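PDB 5FOR: phosphoinositide 3-kinase adapter protein 1 from Homo sapiens, which links B-cell receptor and Toll-like receptor signalling to phosphoinositide 3-kinase by docking its regulatory subunit, and carries the TIR domain described here. Local coordinates for residues A[7-17]-A[61-72]. Numbering follows the deposited sequence.
Sequences CDILIVYSPDA and TRCVVVLLSAEL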
ATOM      1  N   CYS A   7       4.817   7.279  11.535  1.00 94.28           N
ATOM      2  CA  CYS A   7       5.117   6.304  10.482  1.00 83.13           C
ATOM      3  C   CYS A   7       5.501   6.947   9.145  1.00 75.53           C
ATOM      4  O   CYS A   7       4.844   7.875   8.682  1.00 85.03           O
ATOM      5  CB  CYS A   7       3.899   5.388  10.279  1.00 78.70           C
ATOM      6  SG  CYS A   7       4.134   3.931   9.201  1.00 72.50           S
ATOM      7  N   ASP A   8       6.563   6.444   8.521  1.00 62.86           N
ATOM      8  CA  ASP A   8       6.988   6.952   7.218  1.00 61.48           C
ATOM      9  C   ASP A   8       6.466   6.126   6.028  1.00 62.30           C
ATOM     10  O   ASP A   8       5.896   6.681   5.095  1.00 62.36           O
ATOM     11  CB  ASP A   8       8.500   7.009   7.161  1.00 73.50           C
ATOM     12  CG  ASP A   8       9.077   7.856   8.265  1.00 86.46           C
ATOM     13  OD1 ASP A   8       8.855   9.092   8.233  1.00 87.33           O
ATOM     14  OD2 ASP A   8       9.748   7.281   9.158  1.00 85.24           O
ATOM     15  N   ILE A   9       6.672   4.810   6.078  1.00 57.29           N
ATOM     16  CA  ILE A   9       6.227   3.898   5.032  1.00 52.14           C
ATOM     17  C   ILE A   9       5.264   2.849   5.600  1.00 51.45           C
ATOM     18  O   ILE A   9       5.610   2.090   6.512  1.00 49.28           O
ATOM     19  CB  ILE A   9       7.431   3.219   4.335  1.00 53.32           C
ATOM     20  CG1 ILE A   9       8.384   4.280   3.751  1.00 42.45           C
ATOM     21  CG2 ILE A   9       6.926   2.235   3.233  1.00 37.46           C
ATOM     22  CD1 ILE A   9       9.641   3.719   3.113  1.00 39.17           C
ATOM     23  N   LEU A  10       4.053   2.809   5.058  1.00 42.63           N
ATOM     24  CA  LEU A  10       3.060   1.856   5.516  1.00 44.31           C
ATOM     25  C   LEU A  10       2.660   0.880   4.396  1.00 43.70           C
ATOM     26  O   LEU A  10       2.133   1.296   3.366  1.00 45.11           O
ATOM     27  CB  LEU A  10       1.821   2.585   6.047  1.00 43.38           C
ATOM     28  CG  LEU A  10       0.703   1.620   6.489  1.00 49.25           C
ATOM     29  CD1 LEU A  10       1.128   0.717   7.672  1.00 42.32           C
ATOM     30  CD2 LEU A  10      -0.541   2.392   6.833  1.00 47.01           C
ATOM     31  N   ILE A  11       2.925  -0.407   4.611  1.00 45.67           N
ATOM     32  CA  ILE A  11       2.552  -1.451   3.664  1.00 35.41           C
ATOM     33  C   ILE A  11       1.198  -2.032   4.065  1.00 48.74           C
ATOM     34  O   ILE A  11       1.067  -2.668   5.111  1.00 46.45           O
ATOM     35  CB  ILE A  11       3.614  -2.552   3.576  1.00 40.65           C
ATOM     36  CG1 ILE A  11       5.012  -1.946   3.375  1.00 36.49           C
ATOM     37  CG2 ILE A  11       3.261  -3.542   2.434  1.00 35.20           C
ATOM     38  CD1 ILE A  11       6.138  -2.949   3.359  1.00 37.14           C
ATOM     39  N   VAL A  12       0.193  -1.769   3.233  1.00 39.12           N
ATOM     40  CA  VAL A  12      -1.169  -2.280   3.399  1.00 44.74           C
ATOM     41  C   VAL A  12      -1.386  -3.514   2.518  1.00 43.69           C
ATOM     42  O   VAL A  12      -1.186  -3.466   1.309  1.00 39.98           O
ATOM     43  CB  VAL A  12      -2.191  -1.189   3.058  1.00 41.90           C
ATOM     44  CG1 VAL A  12      -3.592  -1.650   3.382  1.00 40.85           C
ATOM     45  CG2 VAL A  12      -1.842   0.076   3.808  1.00 43.23           C
ATOM     46  N   TYR A  13      -1.773  -4.629   3.115  1.00 41.86           N
ATOM     47  CA  TYR A  13      -1.900  -5.866   2.351  1.00 39.72           C
ATOM     48  C   TYR A  13      -2.955  -6.794   2.953  1.00 41.91           C
ATOM     49  O   TYR A  13      -3.433  -6.592   4.058  1.00 39.00           O
ATOM     50  CB  TYR A  13      -0.548  -6.592   2.279  1.00 33.88           C
ATOM     51  CG  TYR A  13      -0.154  -7.217   3.594  1.00 36.95           C
ATOM     52  CD1 TYR A  13       0.157  -6.424   4.700  1.00 39.49           C
ATOM     53  CD2 TYR A  13      -0.126  -8.591   3.743  1.00 37.39           C
ATOM     54  CE1 TYR A  13       0.501  -6.986   5.920  1.00 41.21           C
ATOM     55  CE2 TYR A  13       0.211  -9.166   4.944  1.00 44.02           C
ATOM     56  CZ  TYR A  13       0.531  -8.355   6.038  1.00 47.01           C
ATOM     57  OH  TYR A  13       0.874  -8.927   7.238  1.00 49.70           O
ATOM     58  N   SER A  14      -3.323  -7.816   2.203  1.00 37.36           N
ATOM     59  CA  SER A  14      -4.183  -8.851   2.729  1.00 33.38           C
ATOM     60  C   SER A  14      -3.396 -10.148   2.829  1.00 38.50           C
ATOM     61  O   SER A  14      -2.364 -10.298   2.175  1.00 41.25           O
ATOM     62  CB  SER A  14      -5.430  -9.010   1.845  1.00 45.31           C
ATOM     63  OG  SER A  14      -6.327  -7.947   2.095  1.00 45.69           O
ATOM     64  N   PRO A  15      -3.882 -11.088   3.651  1.00 44.79           N
ATOM     65  CA  PRO A  15      -3.123 -12.333   3.855  1.00 41.53           C
ATOM     66  C   PRO A  15      -2.731 -13.095   2.590  1.00 44.85           C
ATOM     67  O   PRO A  15      -1.701 -13.760   2.629  1.00 53.08           O
ATOM     68  CB  PRO A  15      -4.055 -13.173   4.747  1.00 35.68           C
ATOM     69  CG  PRO A  15      -4.974 -12.128   5.465  1.00 35.55           C
ATOM     70  CD  PRO A  15      -5.107 -11.004   4.483  1.00 37.54           C
ATOM     71  N   ASP A  16      -3.464 -12.987   1.487  1.00 39.56           N
ATOM     72  CA  ASP A  16      -3.034 -13.706   0.278  1.00 34.64           C
ATOM     73  C   ASP A  16      -1.746 -13.145  -0.356  1.00 41.12           C
ATOM     74  O   ASP A  16      -1.148 -13.807  -1.200  1.00 45.69           O
ATOM     75  CB  ASP A  16      -4.157 -13.749  -0.770  1.00 36.03           C
ATOM     76  CG  ASP A  16      -4.633 -12.358  -1.205  1.00 57.66           C
ATOM     77  OD1 ASP A  16      -4.228 -11.357  -0.567  1.00 58.31           O
ATOM     78  OD2 ASP A  16      -5.438 -12.276  -2.172  1.00 59.01           O
ATOM     79  N   ALA A  17      -1.326 -11.951   0.063  1.00 38.37           N
ATOM     80  CA  ALA A  17      -0.110 -11.309  -0.431  1.00 40.46           C
ATOM     81  C   ALA A  17       0.939 -11.133   0.698  1.00 45.90           C
ATOM     82  O   ALA A  17       1.863 -10.312   0.602  1.00 42.27           O
ATOM     83  CB  ALA A  17      -0.455  -9.944  -1.073  1.00 32.83           C
ATOM     84  N   THR A  61       0.608   8.118   8.272  1.00 60.86           N
ATOM     85  CA  THR A  61       1.835   7.734   7.575  1.00 61.13           C
ATOM     86  C   THR A  61       2.167   8.716   6.450  1.00 52.09           C
ATOM     87  O   THR A  61       1.295   9.431   5.963  1.00 54.60           O
ATOM     88  CB  THR A  61       1.738   6.299   7.020  1.00 58.94           C
ATOM     89  OG1 THR A  61       2.982   5.940   6.396  1.00 57.38           O
ATOM     90  CG2 THR A  61       0.584   6.200   6.034  1.00 54.88           C
ATOM     91  N   ARG A  62       3.437   8.780   6.073  1.00 48.28           N
ATOM     92  CA  ARG A  62       3.867   9.710   5.039  0.51 52.00           C
ATOM     93  C   ARG A  62       3.640   9.098   3.658  1.00 62.16           C
ATOM     94  O   ARG A  62       3.279   9.794   2.714  1.00 66.44           O
ATOM     95  CB  ARG A  62       5.344  10.099   5.220  0.51 55.44           C
ATOM     96  CG  ARG A  62       5.877  11.032   4.122  0.51 61.29           C
ATOM     97  CD  ARG A  62       6.892  12.059   4.643  0.51 64.40           C
ATOM     98  NE  ARG A  62       8.258  11.537   4.695  0.51 65.60           N
ATOM     99  CZ  ARG A  62       8.879  11.164   5.809  0.51 62.08           C
ATOM    100  NH1 ARG A  62       8.261  11.253   6.978  0.51 59.30           N
ATOM    101  NH2 ARG A  62      10.124  10.711   5.753  0.51 58.44           N
ATOM    102  N   CYS A  63       3.824   7.787   3.555  1.00 62.38           N
ATOM    103  CA  CYS A  63       3.706   7.087   2.280  1.00 53.87           C
ATOM    104  C   CYS A  63       2.969   5.746   2.455  1.00 53.82           C
ATOM    105  O   CYS A  63       3.123   5.065   3.473  1.00 51.88           O
ATOM    106  CB  CYS A  63       5.103   6.911   1.697  1.00 52.14           C
ATOM    107  SG  CYS A  63       5.365   5.615   0.534  1.00 68.31           S
ATOM    108  N   VAL A  64       2.119   5.393   1.489  1.00 42.18           N
ATOM    109  CA  VAL A  64       1.404   4.131   1.586  1.00 31.35           C
ATOM    110  C   VAL A  64       1.785   3.279   0.405  1.00 38.56           C
ATOM    111  O   VAL A  64       1.846   3.756  -0.726  1.00 42.91           O
ATOM    112  CB  VAL A  64      -0.129   4.301   1.660  1.00 40.59           C
ATOM    113  CG1 VAL A  64      -0.787   2.940   1.744  1.00 45.82           C
ATOM    114  CG2 VAL A  64      -0.513   5.079   2.881  1.00 58.72           C
ATOM    115  N   VAL A  65       2.060   2.012   0.684  1.00 37.30           N
ATOM    116  CA  VAL A  65       2.318   1.041  -0.351  1.00 31.40           C
ATOM    117  C   VAL A  65       1.166   0.063  -0.283  1.00 39.70           C
ATOM    118  O   VAL A  65       0.968  -0.593   0.743  1.00 42.73           O
ATOM    119  CB  VAL A  65       3.683   0.341  -0.175  1.00 32.95           C
ATOM    120  CG1 VAL A  65       3.902  -0.700  -1.276  1.00 32.46           C
ATOM    121  CG2 VAL A  65       4.829   1.379  -0.156  1.00 37.93           C
ATOM    122  N   VAL A  66       0.397  -0.004  -1.368  1.00 36.27           N
ATOM    123  CA  VAL A  66      -0.795  -0.864  -1.439  1.00 41.48           C
ATOM    124  C   VAL A  66      -0.499  -2.148  -2.205  1.00 37.34           C
ATOM    125  O   VAL A  66      -0.179  -2.108  -3.412  1.00 34.90           O
ATOM    126  CB  VAL A  66      -1.996  -0.110  -2.103  1.00 44.06           C
ATOM    127  CG1 VAL A  66      -3.270  -0.900  -1.941  1.00 37.28           C
ATOM    128  CG2 VAL A  66      -2.151   1.289  -1.511  1.00 31.79           C
ATOM    129  N   LEU A  67      -0.585  -3.296  -1.532  1.00 31.40           N
ATOM    130  CA  LEU A  67      -0.395  -4.544  -2.279  1.00 37.56           C
ATOM    131  C   LEU A  67      -1.756  -4.914  -2.860  1.00 42.41           C
ATOM    132  O   LEU A  67      -2.660  -5.328  -2.144  1.00 41.22           O
ATOM    133  CB  LEU A  67       0.189  -5.666  -1.410  1.00 42.91           C
ATOM    134  CG  LEU A  67       1.517  -5.348  -0.696  1.00 49.75           C
ATOM    135  CD1 LEU A  67       2.266  -6.600  -0.310  1.00 45.62           C
ATOM    136  CD2 LEU A  67       2.410  -4.463  -1.531  1.00 51.87           C
ATOM    137  N   LEU A  68      -1.901  -4.715  -4.161  1.00 42.64           N
ATOM    138  CA  LEU A  68      -3.175  -4.964  -4.821  1.00 35.62           C
ATOM    139  C   LEU A  68      -3.353  -6.439  -5.107  1.00 37.63           C
ATOM    140  O   LEU A  68      -3.007  -6.913  -6.186  1.00 44.75           O
ATOM    141  CB  LEU A  68      -3.270  -4.179  -6.122  1.00 37.88           C
ATOM    142  CG  LEU A  68      -4.673  -3.910  -6.624  1.00 38.44           C
ATOM    143  CD1 LEU A  68      -5.388  -3.093  -5.563  1.00 32.76           C
ATOM    144  CD2 LEU A  68      -4.604  -3.169  -7.948  1.00 35.67           C
ATOM    145  N   SER A  69      -3.869  -7.166  -4.126  1.00 36.18           N
ATOM    146  CA  SER A  69      -4.278  -8.561  -4.323  1.00 30.11           C
ATOM    147  C   SER A  69      -5.807  -8.670  -4.473  1.00 34.64           C
ATOM    148  O   SER A  69      -6.527  -7.718  -4.172  1.00 39.70           O
ATOM    149  CB  SER A  69      -3.795  -9.423  -3.137  1.00 32.27           C
ATOM    150  OG  SER A  69      -4.225  -8.851  -1.908  1.00 45.77           O
ATOM    151  N   ALA A  70      -6.289  -9.838  -4.892  1.00 32.55           N
ATOM    152  CA  ALA A  70      -7.727 -10.119  -4.998  1.00 31.62           C
ATOM    153  C   ALA A  70      -8.461  -9.934  -3.685  1.00 40.11           C
ATOM    154  O   ALA A  70      -9.526  -9.341  -3.649  1.00 47.41           O
ATOM    155  CB  ALA A  70      -7.947 -11.543  -5.501  1.00 32.50           C
ATOM    156  N   GLU A  71      -7.878 -10.441  -2.601  1.00 51.91           N
ATOM    157  CA  GLU A  71      -8.495 -10.329  -1.281  1.00 31.78           C
ATOM    158  C   GLU A  71      -8.516  -8.885  -0.811  1.00 45.18           C
ATOM    159  O   GLU A  71      -9.408  -8.481  -0.083  1.00 48.71           O
ATOM    160  CB  GLU A  71      -7.758 -11.209  -0.278  1.00 40.80           C
ATOM    161  CG  GLU A  71      -8.440 -11.340   1.064  1.00 61.63           C
ATOM    162  CD  GLU A  71      -7.677 -12.252   2.027  1.00 81.36           C
ATOM    163  OE1 GLU A  71      -6.772 -12.985   1.567  1.00 77.26           O
ATOM    164  OE2 GLU A  71      -7.985 -12.227   3.244  1.00 90.22           O
ATOM    165  N   LEU A  72      -7.535  -8.096  -1.240  1.00 37.07           N
ATOM    166  CA  LEU A  72      -7.496  -6.729  -0.820  1.00 39.76           C
ATOM    167  C   LEU A  72      -8.581  -5.921  -1.548  1.00 44.38           C
ATOM    168  O   LEU A  72      -9.280  -5.146  -0.900  1.00 39.56           O
ATOM    169  CB  LEU A  72      -6.110  -6.123  -1.038  1.00 38.35           C
ATOM    170  CG  LEU A  72      -6.100  -4.685  -0.489  1.00 40.26           C
ATOM    171  CD1 LEU A  72      -5.157  -4.520   0.689  1.00 47.87           C
ATOM    172  CD2 LEU A  72      -5.796  -3.657  -1.579  1.00 40.03           C
TER
HETATM  173  O   HOH W   1      -2.785  -7.591  -0.455  1.00 36.46           O
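Glu71 reaches back from the start of helix 70-76 along the turn 14-16, its chain fully extended, with CG anti to the backbone N (chi1 -171°). Its CB packs against Ser14 CB and lies 3.2 Å from Asp16 OD2; CG and CD continue past Ser14 CB. At the tip the two oxygens part: OE2 lies 3.4 Å from Pro15 CD, while OE1 accepts a weak bond from Asp16 N. Asp16 runs past it in the opposite direction, and its OD2 takes Glu71 N at 3.1 Å, on the syn side but somewhat out of the carboxylate plane. The same carboxylate sends OD1 to within 2.8 Å of the hydroxyl OG of Ser69, the N-cap residue of helix 70-76; Asp16 thus meets the helix start at Glu71 N and, less surely, at the Ser69 hydroxyl. Asp16 OD1 also comes to 3.7 Å from Glu71 OE1, a like-charge approach that the helix start may soften. An alanine in place of Glu71 would probably leave Asp16 N without this acceptor and uncover the flank of Pro15. A water accepts from Ser14 N and donates to Leu67 O where the strands diverge. Before it, strands 9-13 and 63-68 pair in parallel, Leu10 and Val12 each bonding through both N and O; Val65 N to Leu10 O is nearly straight (177°). Cys63 O takes Leu10 N and Thr61 OG1 from opposite faces of its plane. Val12 CG2 meets Val64 CG1 on one side of the sheet, Ile9 CG2 meets Val65 CG2 on the other. In the conformer given, Arg62 NH1 forms a weak, salt-bridging bond to Asp8 OD1 (2.6 Å), the planes 69° apart. Strand 63-68 is the middle strand of the five-stranded parallel TIR sheet, between 9-13 and 95-99; strand 40-43 flanks 9-13, and helix 18-30 covers Tyr13 and Leu67.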